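Local coordinates for protein molybdopterin adenylyltransferase (PDB 4XCW) that probably transfers the adenylyl group of ATP to molybdopterin, a late step of molybdenum cofactor biosynthesis that precedes insertion of the metal, at residues E47-E52 with E57-K62; E88-V93 with S129-L134; A151-V156 with M164-K169; E36-P41 with A147-I152. One frame throughout, in Å; residues are numbered along the deposited sequence. Where two conformers were deposited one is given.

In the fold
Going along the chain from the N terminus, contact 4 opens first, at the end of helix 25-37, and closes only when residues 147-152 return to it. Contacts 1 and 2 lie in series inside that long loop: contact 1 folds helix 53-66 back on strand 42-49, and contact 2 sets helix 86-93 against strand 129-134. They also touch, with Glu57 and Ile61 packing on the helix of contact 2. Contact 3 starts where contact 4 ends, sharing Ala151 and Ile152, and closes a short loop near the C terminus. Contacts 1 and 4 lie about 24 Å apart between centres; across the sheet, Leu130 and Ile132 of contact 2 pack on Ile152.

Contact 1. Residues E47-E52 with E57-K62; sequences EIVADE and EKSLIK
With chi1 at -77°, Glu47 sets CG opposite its carbonyl carbon and then runs extended from strand 42-49 toward helix 53-66, where Ser59 and Lys62 receive its carboxylate. The lysine chain bends at chi3 (54°) to bring NZ across the glutamate at about a right angle. Each carboxylate oxygen has its own partner. Lys62 NZ makes a salt bridge to Glu47 OE1 at 2.9 Å, meeting the syn lone pair of that oxygen. Ser59 OG donates to Glu47 OE2 over 2.8 Å, from well above the carboxylate plane; the serine has two conformers, so the bond may not be made all the time. A water accepts from Lys62 NZ and gives a weak, long bond to Glu47 OE2. Next along the strand, Val49 CG2 packs 3.8 Å from Ser59 OG, beside Leu11 of the neighbouring strand 6-13. The contact packs the helix of a beta-alpha unit back on its own strand, the two nearly antiparallel (160°). A lysine on one oxygen and, at least part of the time, a serine on the other would limit rotation of the carboxylate and probably favour its ionised form at the partly exposed edge of the sheet.

Contact 2. Residues E88-V93 with S129-L134; sequences EATKKV and SLIINL
Thr90 reaches down from helix 86-93 onto strand 129-134, splitting its two branches between Asn133 and Ile131. Its methyl group, CG2, lies opposite the backbone N (chi1, measured to OG1, is -56°) and meets Ile131 CG2 at 3.9 Å, the two side chains running past one another head to tail. The hydroxyl goes the other way along the strand: Asn133 ND2 donates to Thr90 OG1 over 3.0 Å, nearly straight at 165°, with the oxygen close to the amide plane. That hydroxyl is also bonded to the carbonyl O of Thr86, one turn earlier in the helix, and since a carbonyl can only accept, the threonine gives its proton there and receives from the asparagine. Asn133 in turn has other ties: ND2 also bonds Thr74 OG1 on strand 71-75, while OD1 accepts from Ser122 N. The rest of the interface is apolar. Ile131 CD1 meets Val93 CG2 at 3.9 Å, and the two side chains cross at about a right angle.

The two segments run almost antiparallel (170°), their axes 9.7 Å apart at closest approach; helix 86-93 lies on this face of the alpha/beta fold beside helix 53-66, while Leu130 and Ile132 face helices 99-110 and 152-158 on the opposite side. Chemically, the contact buries polar groups beside aliphatic ones: with two partners on ND2 and one on OD1, the Asn133 amide is probably fixed in one orientation, which should offset much of the cost of burying it.

Contact 3. Residues A151-V156 with M164-K169; sequences AIPYCV and MQVNEK
Met164 fills the tight half of this contact, lying across the first turn of helix 152-158 where Ile152, Pro153 and Val156 face it. Its chain is extended beyond CG (chi2 174°), which carries the thioether out over that turn. Contact begins at the root, Met164 CB sitting 4.0 Å from Pro153 CB. Farther out, the sulfur rests on two neighbouring residues of the helix, Met164 SD lying 3.9 Å from both Ile152 CG2 and Pro153 CA. The terminal methyl, Met164 CE, reaches both Ile152 CG2 and Val156 CG2 (4.0 and 4.1 Å). Side chains of Pro153 and Val156 both cross the methionine at about a right angle.

Past this point the grip weakens. Val166, two residues on and partly exposed, adds a single touch, its CG2 at 3.9 Å from Pro153 CG, with Ile171 and Ala173 packing on it as well. Beyond it the segment leaves the helix: Asn167 folds back on itself in an Asx turn, OD1 accepting from Lys169 N, and Glu168 and Lys169 are exposed.

The other side of the helix is taken up by the third subunit, where Thr115 and Leu118 of that chain pack on Tyr154 and Cys155. No hydrogen bond crosses between the two segments; the chain after the helix is held here by nondirectional apolar contact alone, so its position along the helix probably depends on polar ties made elsewhere, such as Gln165 N to Asn40 OD1.

Contact 4. Residues E36-P41 with A147-I152; sequences EYLLNP and AVFPAI
The end of helix 25-37 meets the 3-10 turn that joins helices 138-148 and 152-158, and Tyr37 and Leu38 there close around the ring of Phe149. With its CG anti to the backbone N (chi1 -170°), Phe149 projects from the turn into the angle between the two residues. Tyr37 covers one face. Its CB stands over the ring in a CH-pi contact, 4.2 Å from the centroid of Phe149 and 18° off the normal. Farther along the same face, toward the rim, Tyr37 CD2 lies 3.6 Å from Phe149 CG. The two aromatic planes are inclined at 52° with centroids 5.1 Å apart, an oblique pair. Leu38, the first residue to leave the helix, comes in at the edge instead: its CD2 lies in the plane of the phenylalanine ring, 3.7 Å from Phe149 CZ. One flat group is therefore covered by an aromatic side chain over a face and by a methyl at its rim, wholly through apolar contact.

Leu38 also packs on Met164 and on Ile8 of strand 6-13, while Tyr37 touches Ile171 of the C-terminal tail. Behind the turn, Val148 packs on Phe101 and Met105 of helix 99-110, Ile152 leans on Leu130 and Ile132 of strand 129-134, and Pro114 of the third subunit covers Pro150 and Ala151.

Contact 1. Residues E47-E52 with E57-K62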
loop_
_atom_site.group_PDB
_atom_site.type_symbol
_atom_site.label_atom_id
_atom_site.label_comp_id
_atom_site.label_asym_id
_atom_site.label_seq_id
_atom_site.Cartn_x
_atom_site.Cartn_y
_atom_site.Cartn_z
ATOM N N GLU B 47 -5.045 -27.335 -7.371
ATOM C CA GLU B 47 -6.049 -27.722 -6.390
ATOM C C GLU B 47 -7.197 -26.730 -6.378
ATOM O O GLU B 47 -6.981 -25.523 -6.466
ATOM C CB GLU B 47 -5.444 -27.811 -4.987
ATOM C CG GLU B 47 -4.616 -29.048 -4.733
ATOM C CD GLU B 47 -4.279 -29.227 -3.266
ATOM O OE1 GLU B 47 -3.623 -30.235 -2.930
ATOM O OE2 GLU B 47 -4.671 -28.363 -2.452
ATOM N N ILE B 48 -8.412 -27.251 -6.275
ATOM C CA ILE B 48 -9.590 -26.427 -6.057
ATOM C C ILE B 48 -9.934 -26.482 -4.578
ATOM O O ILE B 48 -10.114 -27.561 -4.020
ATOM C CB ILE B 48 -10.797 -26.904 -6.888
ATOM C CG1 ILE B 48 -10.405 -27.068 -8.355
ATOM C CG2 ILE B 48 -11.965 -25.933 -6.745
ATOM C CD1 ILE B 48 -11.563 -27.466 -9.257
ATOM N N VAL B 49 -10.018 -25.321 -3.946
ATOM C CA VAL B 49 -10.266 -25.252 -2.511
ATOM C C VAL B 49 -11.439 -24.321 -2.202
ATOM O O VAL B 49 -11.574 -23.259 -2.808
ATOM C CB VAL B 49 -8.993 -24.790 -1.765
ATOM C CG1 VAL B 49 -9.269 -24.547 -0.290
ATOM C CG2 VAL B 49 -7.906 -25.831 -1.925
ATOM N N ALA B 50 -12.295 -24.738 -1.273
ATOM C CA ALA B 50 -13.436 -23.925 -0.858
ATOM C C ALA B 50 -12.989 -22.596 -0.246
ATOM O O ALA B 50 -11.852 -22.458 0.206
ATOM C CB ALA B 50 -14.300 -24.696 0.128
ATOM N N ASP B 51 -13.889 -21.617 -0.238
ATOM C CA ASP B 51 -13.587 -20.303 0.329
ATOM C C ASP B 51 -13.552 -20.342 1.852
ATOM O O ASP B 51 -14.244 -19.564 2.513
ATOM C CB ASP B 51 -14.620 -19.267 -0.126
ATOM C CG ASP B 51 -14.367 -18.770 -1.529
ATOM O OD1 ASP B 51 -13.204 -18.436 -1.843
ATOM O OD2 ASP B 51 -15.332 -18.702 -2.316
ATOM N N GLU B 52 -12.765 -21.263 2.402
ATOM C CA GLU B 52 -12.581 -21.362 3.846
ATOM C C GLU B 52 -11.131 -21.044 4.152
ATOM O O GLU B 52 -10.227 -21.648 3.571
ATOM C CB GLU B 52 -12.952 -22.754 4.369
ATOM C CG GLU B 52 -14.319 -23.249 3.944
ATOM C CD GLU B 52 -15.452 -22.518 4.638
ATOM O OE1 GLU B 52 -15.198 -21.864 5.671
ATOM O OE2 GLU B 52 -16.600 -22.600 4.151
ATOM N N GLU B 57 -5.151 -21.768 3.599
ATOM C CA GLU B 57 -3.836 -21.713 4.241
ATOM C C GLU B 57 -3.137 -23.061 4.134
ATOM O O GLU B 57 -1.979 -23.139 3.742
ATOM C CB GLU B 57 -3.957 -21.313 5.711
ATOM C CG GLU B 57 -4.455 -19.896 5.935
ATOM C CD GLU B 57 -4.531 -19.536 7.402
ATOM O OE1 GLU B 57 -3.930 -20.261 8.227
ATOM O OE2 GLU B 57 -5.187 -18.524 7.728
ATOM N N LYS B 58 -3.853 -24.122 4.494
ATOM C CA LYS B 58 -3.296 -25.467 4.435
ATOM C C LYS B 58 -2.832 -25.843 3.037
ATOM O O LYS B 58 -1.795 -26.473 2.873
ATOM C CB LYS B 58 -4.323 -26.481 4.931
ATOM C CG LYS B 58 -4.486 -26.502 6.438
ATOM C CD LYS B 58 -5.514 -27.536 6.857
ATOM C CE LYS B 58 -5.571 -27.684 8.368
ATOM N NZ LYS B 58 -6.640 -28.633 8.780
ATOM N N SER B 59 -3.607 -25.462 2.028
ATOM C CA SER B 59 -3.263 -25.753 0.638
ATOM C C SER B 59 -2.008 -25.004 0.210
ATOM O O SER B 59 -1.102 -25.581 -0.388
ATOM C CB SER B 59 -4.422 -25.393 -0.292
ATOM O OG SER B 59 -4.102 -25.692 -1.641
ATOM N N LEU B 60 -1.965 -23.709 0.513
ATOM C CA LEU B 60 -0.789 -22.900 0.212
ATOM C C LEU B 60 0.447 -23.487 0.891
ATOM O O LEU B 60 1.511 -23.605 0.285
ATOM C CB LEU B 60 -0.992 -21.453 0.664
ATOM C CG LEU B 60 -1.974 -20.600 -0.137
ATOM C CD1 LEU B 60 -2.195 -19.268 0.556
ATOM C CD2 LEU B 60 -1.455 -20.395 -1.552
ATOM N N ILE B 61 0.296 -23.862 2.155
ATOM C CA ILE B 61 1.417 -24.394 2.912
ATOM C C ILE B 61 1.902 -25.704 2.291
ATOM O O ILE B 61 3.106 -25.937 2.182
ATOM C CB ILE B 61 1.040 -24.584 4.395
ATOM C CG1 ILE B 61 0.904 -23.212 5.065
ATOM C CG2 ILE B 61 2.079 -25.434 5.120
ATOM C CD1 ILE B 61 0.364 -23.254 6.471
ATOM N N LYS B 62 0.968 -26.535 1.843
ATOM C CA LYS B 62 1.322 -27.817 1.238
ATOM C C LYS B 62 2.072 -27.597 -0.076
ATOM O O LYS B 62 3.060 -28.273 -0.357
ATOM C CB LYS B 62 0.068 -28.674 1.015
ATOM C CG LYS B 62 0.322 -30.009 0.322
ATOM C CD LYS B 62 -0.907 -30.912 0.388
ATOM C CE LYS B 62 -2.149 -30.210 -0.144
ATOM N NZ LYS B 62 -3.358 -31.084 -0.119
HETATM O O HOH W 1 -4.889 -28.868 0.919
#

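Contact 2. Residues E88-V93 with S129-L134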
loop_
_atom_site.group_PDB
_atom_site.type_symbol
_atom_site.label_atom_id
_atom_site.label_comp_id
_atom_site.label_asym_id
_atom_site.label_seq_id
_atom_site.Cartn_x
_atom_site.Cartn_y
_atom_site.Cartn_z
ATOM N N GLU B 88 -6.217 -12.761 2.937
ATOM C CA GLU B 88 -5.982 -13.030 4.360
ATOM C C GLU B 88 -5.200 -14.322 4.589
ATOM O O GLU B 88 -4.298 -14.377 5.430
ATOM C CB GLU B 88 -7.301 -13.119 5.125
ATOM C CG GLU B 88 -7.943 -11.786 5.409
ATOM C CD GLU B 88 -8.976 -11.388 4.371
ATOM O OE1 GLU B 88 -8.803 -11.716 3.172
ATOM O OE2 GLU B 88 -9.971 -10.742 4.762
ATOM N N ALA B 89 -5.578 -15.371 3.866
ATOM C CA ALA B 89 -4.902 -16.653 3.986
ATOM C C ALA B 89 -3.469 -16.527 3.496
ATOM O O ALA B 89 -2.554 -17.093 4.077
ATOM C CB ALA B 89 -5.645 -17.724 3.212
ATOM N N THR B 90 -3.279 -15.763 2.426
ATOM C CA THR B 90 -1.954 -15.554 1.863
ATOM C C THR B 90 -1.053 -14.831 2.859
ATOM O O THR B 90 0.097 -15.221 3.067
ATOM C CB THR B 90 -2.050 -14.760 0.544
ATOM O OG1 THR B 90 -2.924 -15.465 -0.346
ATOM C CG2 THR B 90 -0.676 -14.606 -0.111
ATOM N N LYS B 91 -1.588 -13.797 3.500
ATOM C CA LYS B 91 -0.811 -13.031 4.473
ATOM C C LYS B 91 -0.431 -13.882 5.673
ATOM O O LYS B 91 0.653 -13.732 6.258
ATOM C CB LYS B 91 -1.598 -11.796 4.927
ATOM C CG LYS B 91 -0.814 -10.883 5.857
ATOM C CD LYS B 91 -1.726 -9.908 6.590
ATOM C CE LYS B 91 -2.515 -9.040 5.618
ATOM N NZ LYS B 91 -3.372 -8.051 6.334
ATOM N N LYS B 92 -1.323 -14.793 6.043
ATOM C CA LYS B 92 -1.099 -15.629 7.213
ATOM C C LYS B 92 0.075 -16.599 6.999
ATOM O O LYS B 92 0.850 -16.865 7.924
ATOM C CB LYS B 92 -2.384 -16.395 7.561
ATOM C CG LYS B 92 -2.247 -17.355 8.733
ATOM C CD LYS B 92 -1.730 -16.648 9.976
ATOM C CE LYS B 92 -1.342 -17.647 11.055
ATOM N NZ LYS B 92 -0.606 -16.998 12.176
ATOM N N VAL B 93 0.229 -17.116 5.784
ATOM C CA VAL B 93 1.247 -18.145 5.568
ATOM C C VAL B 93 2.571 -17.571 5.062
ATOM O O VAL B 93 3.576 -18.279 5.034
ATOM C CB VAL B 93 0.759 -19.246 4.581
ATOM C CG1 VAL B 93 -0.596 -19.798 5.014
ATOM C CG2 VAL B 93 0.696 -18.724 3.160
ATOM N N SER B 129 9.482 -19.858 -1.576
ATOM C CA SER B 129 8.321 -19.768 -2.463
ATOM C C SER B 129 7.760 -18.356 -2.573
ATOM O O SER B 129 7.591 -17.662 -1.569
ATOM C CB SER B 129 7.204 -20.697 -1.980
ATOM O OG SER B 129 7.644 -22.041 -1.889
ATOM N N LEU B 130 7.458 -17.943 -3.799
ATOM C CA LEU B 130 6.734 -16.703 -4.030
ATOM C C LEU B 130 5.260 -17.013 -4.269
ATOM O O LEU B 130 4.923 -17.800 -5.148
ATOM C CB LEU B 130 7.311 -15.941 -5.227
ATOM C CG LEU B 130 6.513 -14.724 -5.726
ATOM C CD1 LEU B 130 6.392 -13.626 -4.681
ATOM C CD2 LEU B 130 7.130 -14.164 -6.998
ATOM N N ILE B 131 4.391 -16.402 -3.471
ATOM C CA ILE B 131 2.947 -16.553 -3.647
ATOM C C ILE B 131 2.331 -15.264 -4.171
ATOM O O ILE B 131 2.561 -14.191 -3.627
ATOM C CB ILE B 131 2.258 -16.946 -2.328
ATOM C CG1 ILE B 131 2.923 -18.185 -1.739
ATOM C CG2 ILE B 131 0.768 -17.217 -2.553
ATOM C CD1 ILE B 131 2.338 -18.605 -0.384
ATOM N N ILE B 132 1.561 -15.371 -5.248
ATOM C CA ILE B 132 0.884 -14.208 -5.820
ATOM C C ILE B 132 -0.585 -14.514 -6.028
ATOM O O ILE B 132 -0.916 -15.561 -6.582
ATOM C CB ILE B 132 1.482 -13.806 -7.170
ATOM C CG1 ILE B 132 3.005 -13.710 -7.081
ATOM C CG2 ILE B 132 0.883 -12.486 -7.654
ATOM C CD1 ILE B 132 3.651 -13.432 -8.417
ATOM N N ASN B 133 -1.459 -13.599 -5.609
ATOM C CA ASN B 133 -2.891 -13.695 -5.907
ATOM C C ASN B 133 -3.204 -13.111 -7.283
ATOM O O ASN B 133 -2.916 -11.948 -7.524
ATOM C CB ASN B 133 -3.729 -12.946 -4.872
ATOM C CG ASN B 133 -3.341 -13.266 -3.442
ATOM O OD1 ASN B 133 -3.269 -12.367 -2.601
ATOM N ND2 ASN B 133 -3.122 -14.545 -3.147
ATOM N N LEU B 134 -3.809 -13.904 -8.166
ATOM C CA LEU B 134 -4.140 -13.455 -9.522
ATOM C C LEU B 134 -5.639 -13.164 -9.632
ATOM O O LEU B 134 -6.383 -13.491 -8.715
ATOM C CB LEU B 134 -3.729 -14.516 -10.547
ATOM C CG LEU B 134 -2.253 -14.889 -10.601
ATOM C CD1 LEU B 134 -2.025 -15.915 -11.710
ATOM C CD2 LEU B 134 -1.399 -13.636 -10.798
#

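Contact 3. Residues A151-V156 with M164-K169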
loop_
_atom_site.group_PDB
_atom_site.type_symbol
_atom_site.label_atom_id
_atom_site.label_comp_id
_atom_site.label_asym_id
_atom_site.label_seq_id
_atom_site.Cartn_x
_atom_site.Cartn_y
_atom_site.Cartn_z
ATOM N N ALA B 151 9.364 -9.539 -13.074
ATOM C CA ALA B 151 10.060 -9.410 -11.798
ATOM C C ALA B 151 10.170 -10.745 -11.068
ATOM O O ALA B 151 10.840 -10.847 -10.041
ATOM C CB ALA B 151 9.353 -8.383 -10.906
ATOM N N ILE B 152 9.521 -11.774 -11.597
ATOM C CA ILE B 152 9.388 -13.033 -10.858
ATOM C C ILE B 152 10.669 -13.904 -10.838
ATOM O O ILE B 152 11.080 -14.365 -9.766
ATOM C CB ILE B 152 8.191 -13.852 -11.402
ATOM C CG1 ILE B 152 6.882 -13.173 -10.994
ATOM C CG2 ILE B 152 8.203 -15.276 -10.872
ATOM C CD1 ILE B 152 5.639 -13.921 -11.429
ATOM N N PRO B 153 11.313 -14.129 -11.999
ATOM C CA PRO B 153 12.519 -14.971 -11.926
ATOM C C PRO B 153 13.596 -14.450 -10.965
ATOM O O PRO B 153 14.202 -15.239 -10.240
ATOM C CB PRO B 153 13.036 -14.951 -13.365
ATOM C CG PRO B 153 11.816 -14.741 -14.189
ATOM C CD PRO B 153 10.990 -13.773 -13.393
ATOM N N TYR B 154 13.831 -13.143 -10.961
ATOM C CA TYR B 154 14.814 -12.575 -10.049
ATOM C C TYR B 154 14.347 -12.738 -8.611
ATOM O O TYR B 154 15.145 -13.040 -7.731
ATOM C CB TYR B 154 15.063 -11.106 -10.357
ATOM C CG TYR B 154 16.158 -10.467 -9.532
ATOM C CD1 TYR B 154 17.420 -11.040 -9.451
ATOM C CD2 TYR B 154 15.937 -9.269 -8.861
ATOM C CE1 TYR B 154 18.425 -10.447 -8.716
ATOM C CE2 TYR B 154 16.932 -8.672 -8.127
ATOM C CZ TYR B 154 18.173 -9.265 -8.055
ATOM O OH TYR B 154 19.163 -8.670 -7.321
ATOM N N CYS B 155 13.050 -12.534 -8.375
ATOM C CA CYS B 155 12.507 -12.713 -7.026
ATOM C C CYS B 155 12.733 -14.138 -6.537
ATOM O O CYS B 155 13.121 -14.360 -5.390
ATOM C CB CYS B 155 11.010 -12.396 -6.979
ATOM S SG CYS B 155 10.336 -12.337 -5.283
ATOM N N VAL B 156 12.478 -15.104 -7.413
ATOM C CA VAL B 156 12.641 -16.510 -7.061
ATOM C C VAL B 156 14.132 -16.816 -6.820
ATOM O O VAL B 156 14.471 -17.582 -5.913
ATOM C CB VAL B 156 12.034 -17.429 -8.150
ATOM C CG1 VAL B 156 12.412 -18.898 -7.927
ATOM C CG2 VAL B 156 10.518 -17.270 -8.172
ATOM N N MET B 164 14.573 -20.033 -12.950
ATOM C CA MET B 164 13.707 -19.892 -14.108
ATOM C C MET B 164 14.466 -19.397 -15.326
ATOM O O MET B 164 15.230 -18.436 -15.242
ATOM C CB MET B 164 12.571 -18.925 -13.804
ATOM C CG MET B 164 11.522 -19.470 -12.877
ATOM S SD MET B 164 10.356 -18.165 -12.468
ATOM C CE MET B 164 9.157 -19.104 -11.531
ATOM N N GLN B 165 14.233 -20.052 -16.457
ATOM C CA GLN B 165 14.796 -19.615 -17.721
ATOM C C GLN B 165 13.674 -19.161 -18.643
ATOM O O GLN B 165 12.821 -19.944 -19.063
ATOM C CB GLN B 165 15.627 -20.725 -18.351
ATOM C CG GLN B 165 16.620 -21.315 -17.373
ATOM C CD GLN B 165 17.923 -21.713 -18.020
ATOM O OE1 GLN B 165 18.179 -21.393 -19.181
ATOM N NE2 GLN B 165 18.761 -22.414 -17.269
ATOM N N VAL B 166 13.687 -17.869 -18.934
ATOM C CA VAL B 166 12.600 -17.195 -19.624
ATOM C C VAL B 166 12.571 -17.470 -21.124
ATOM O O VAL B 166 13.611 -17.515 -21.773
ATOM C CB VAL B 166 12.712 -15.688 -19.382
ATOM C CG1 VAL B 166 11.566 -14.948 -20.022
ATOM C CG2 VAL B 166 12.744 -15.438 -17.891
ATOM N N ASN B 167 11.369 -17.676 -21.658
ATOM C CA ASN B 167 11.164 -17.717 -23.098
ATOM C C ASN B 167 11.027 -16.282 -23.596
ATOM O O ASN B 167 9.952 -15.689 -23.534
ATOM C CB ASN B 167 9.928 -18.548 -23.461
ATOM C CG ASN B 167 9.818 -18.819 -24.956
ATOM O OD1 ASN B 167 10.347 -18.071 -25.778
ATOM N ND2 ASN B 167 9.123 -19.895 -25.313
ATOM N N GLU B 168 12.132 -15.730 -24.079
ATOM C CA GLU B 168 12.206 -14.310 -24.390
ATOM C C GLU B 168 11.406 -13.957 -25.642
ATOM O O GLU B 168 11.163 -12.786 -25.928
ATOM C CB GLU B 168 13.671 -13.899 -24.532
ATOM C CG GLU B 168 14.463 -14.222 -23.272
ATOM C CD GLU B 168 15.892 -13.737 -23.315
ATOM O OE1 GLU B 168 16.335 -13.270 -24.382
ATOM O OE2 GLU B 168 16.574 -13.826 -22.272
ATOM N N LYS B 169 10.986 -14.981 -26.375
ATOM C CA LYS B 169 10.055 -14.800 -27.476
ATOM C C LYS B 169 8.703 -14.301 -26.961
ATOM O O LYS B 169 7.947 -13.655 -27.686
ATOM C CB LYS B 169 9.882 -16.113 -28.244
ATOM C CG LYS B 169 9.018 -15.999 -29.481
ATOM C CD LYS B 169 9.616 -15.002 -30.450
ATOM C CE LYS B 169 8.679 -14.731 -31.607
ATOM N NZ LYS B 169 8.426 -15.938 -32.442
#

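Contact 4. Residues E36-P41 with A147-I152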
loop_
_atom_site.group_PDB
_atom_site.type_symbol
_atom_site.label_atom_id
_atom_site.label_comp_id
_atom_site.label_asym_id
_atom_site.label_seq_id
_atom_site.Cartn_x
_atom_site.Cartn_y
_atom_site.Cartn_z
ATOM N N GLU B 36 4.133 -20.758 -21.633
ATOM C CA GLU B 36 4.701 -19.987 -22.735
ATOM C C GLU B 36 5.846 -19.088 -22.271
ATOM O O GLU B 36 6.728 -18.738 -23.058
ATOM C CB GLU B 36 3.619 -19.139 -23.405
ATOM C CG GLU B 36 2.518 -19.941 -24.081
ATOM C CD GLU B 36 1.368 -19.068 -24.549
ATOM O OE1 GLU B 36 1.425 -17.841 -24.312
ATOM O OE2 GLU B 36 0.412 -19.604 -25.152
ATOM N N TYR B 37 5.825 -18.722 -20.994
ATOM C CA TYR B 37 6.803 -17.794 -20.429
ATOM C C TYR B 37 8.116 -18.461 -20.030
ATOM O O TYR B 37 9.164 -17.814 -20.011
ATOM C CB TYR B 37 6.218 -17.088 -19.204
ATOM C CG TYR B 37 5.245 -15.972 -19.517
ATOM C CD1 TYR B 37 4.838 -15.709 -20.823
ATOM C CD2 TYR B 37 4.733 -15.177 -18.496
ATOM C CE1 TYR B 37 3.945 -14.685 -21.096
ATOM C CE2 TYR B 37 3.846 -14.154 -18.761
ATOM C CZ TYR B 37 3.452 -13.910 -20.056
ATOM O OH TYR B 37 2.563 -12.884 -20.306
ATOM N N LEU B 38 8.052 -19.747 -19.697
ATOM C CA LEU B 38 9.215 -20.469 -19.184
ATOM C C LEU B 38 9.703 -21.565 -20.124
ATOM O O LEU B 38 8.909 -22.256 -20.762
ATOM C CB LEU B 38 8.892 -21.081 -17.819
ATOM C CG LEU B 38 8.665 -20.082 -16.686
ATOM C CD1 LEU B 38 8.088 -20.777 -15.469
ATOM C CD2 LEU B 38 9.977 -19.399 -16.342
ATOM N N LEU B 39 11.021 -21.724 -20.189
ATOM C CA LEU B 39 11.637 -22.770 -20.990
ATOM C C LEU B 39 11.845 -24.040 -20.170
ATOM O O LEU B 39 12.003 -25.127 -20.726
ATOM C CB LEU B 39 12.970 -22.283 -21.562
ATOM C CG LEU B 39 12.879 -21.068 -22.489
ATOM C CD1 LEU B 39 14.262 -20.532 -22.817
ATOM C CD2 LEU B 39 12.138 -21.433 -23.763
ATOM N N ASN B 40 11.841 -23.894 -18.848
ATOM C CA ASN B 40 12.058 -25.024 -17.946
ATOM C C ASN B 40 11.024 -26.119 -18.122
ATOM O O ASN B 40 9.889 -25.841 -18.502
ATOM C CB ASN B 40 12.018 -24.567 -16.483
ATOM C CG ASN B 40 12.965 -23.426 -16.198
ATOM O OD1 ASN B 40 12.716 -22.291 -16.595
ATOM N ND2 ASN B 40 14.058 -23.720 -15.497
ATOM N N PRO B 41 11.411 -27.371 -17.840
ATOM C CA PRO B 41 10.369 -28.368 -17.597
ATOM C C PRO B 41 9.508 -27.914 -16.424
ATOM O O PRO B 41 10.035 -27.506 -15.384
ATOM C CB PRO B 41 11.154 -29.645 -17.270
ATOM C CG PRO B 41 12.563 -29.198 -17.004
ATOM C CD PRO B 41 12.764 -27.949 -17.794
ATOM N N ALA B 147 2.177 -8.306 -16.723
ATOM C CA ALA B 147 2.674 -7.152 -15.994
ATOM C C ALA B 147 3.677 -7.524 -14.907
ATOM O O ALA B 147 4.678 -6.830 -14.733
ATOM C CB ALA B 147 1.518 -6.386 -15.379
ATOM N N VAL B 148 3.406 -8.600 -14.170
ATOM C CA VAL B 148 4.217 -8.904 -12.989
ATOM C C VAL B 148 5.326 -9.919 -13.235
ATOM O O VAL B 148 6.314 -9.932 -12.503
ATOM C CB VAL B 148 3.358 -9.425 -11.807
ATOM C CG1 VAL B 148 2.287 -8.411 -11.435
ATOM C CG2 VAL B 148 2.751 -10.785 -12.120
ATOM N N PHE B 149 5.179 -10.762 -14.251
ATOM C CA PHE B 149 6.177 -11.808 -14.466
ATOM C C PHE B 149 7.623 -11.317 -14.684
ATOM O O PHE B 149 8.555 -12.001 -14.257
ATOM C CB PHE B 149 5.798 -12.709 -15.640
ATOM C CG PHE B 149 6.672 -13.928 -15.748
ATOM C CD1 PHE B 149 6.433 -15.033 -14.953
ATOM C CD2 PHE B 149 7.749 -13.953 -16.617
ATOM C CE1 PHE B 149 7.243 -16.151 -15.034
ATOM C CE2 PHE B 149 8.564 -15.068 -16.701
ATOM C CZ PHE B 149 8.305 -16.167 -15.908
ATOM N N PRO B 150 7.826 -10.156 -15.349
ATOM C CA PRO B 150 9.225 -9.742 -15.523
ATOM C C PRO B 150 10.030 -9.587 -14.226
ATOM O O PRO B 150 11.255 -9.541 -14.294
ATOM C CB PRO B 150 9.094 -8.395 -16.237
ATOM C CG PRO B 150 7.868 -8.566 -17.072
ATOM C CD PRO B 150 6.922 -9.338 -16.185
ATOM N N ALA B 151 9.364 -9.539 -13.074
ATOM C CA ALA B 151 10.060 -9.410 -11.798
ATOM C C ALA B 151 10.170 -10.745 -11.068
ATOM O O ALA B 151 10.840 -10.847 -10.041
ATOM C CB ALA B 151 9.353 -8.383 -10.906
ATOM N N ILE B 152 9.521 -11.774 -11.597
ATOM C CA ILE B 152 9.388 -13.033 -10.858
ATOM C C ILE B 152 10.669 -13.904 -10.838
ATOM O O ILE B 152 11.080 -14.365 -9.766
ATOM C CB ILE B 152 8.191 -13.852 -11.402
ATOM C CG1 ILE B 152 6.882 -13.173 -10.994
ATOM C CG2 ILE B 152 8.203 -15.276 -10.872
ATOM C CD1 ILE B 152 5.639 -13.921 -11.429
#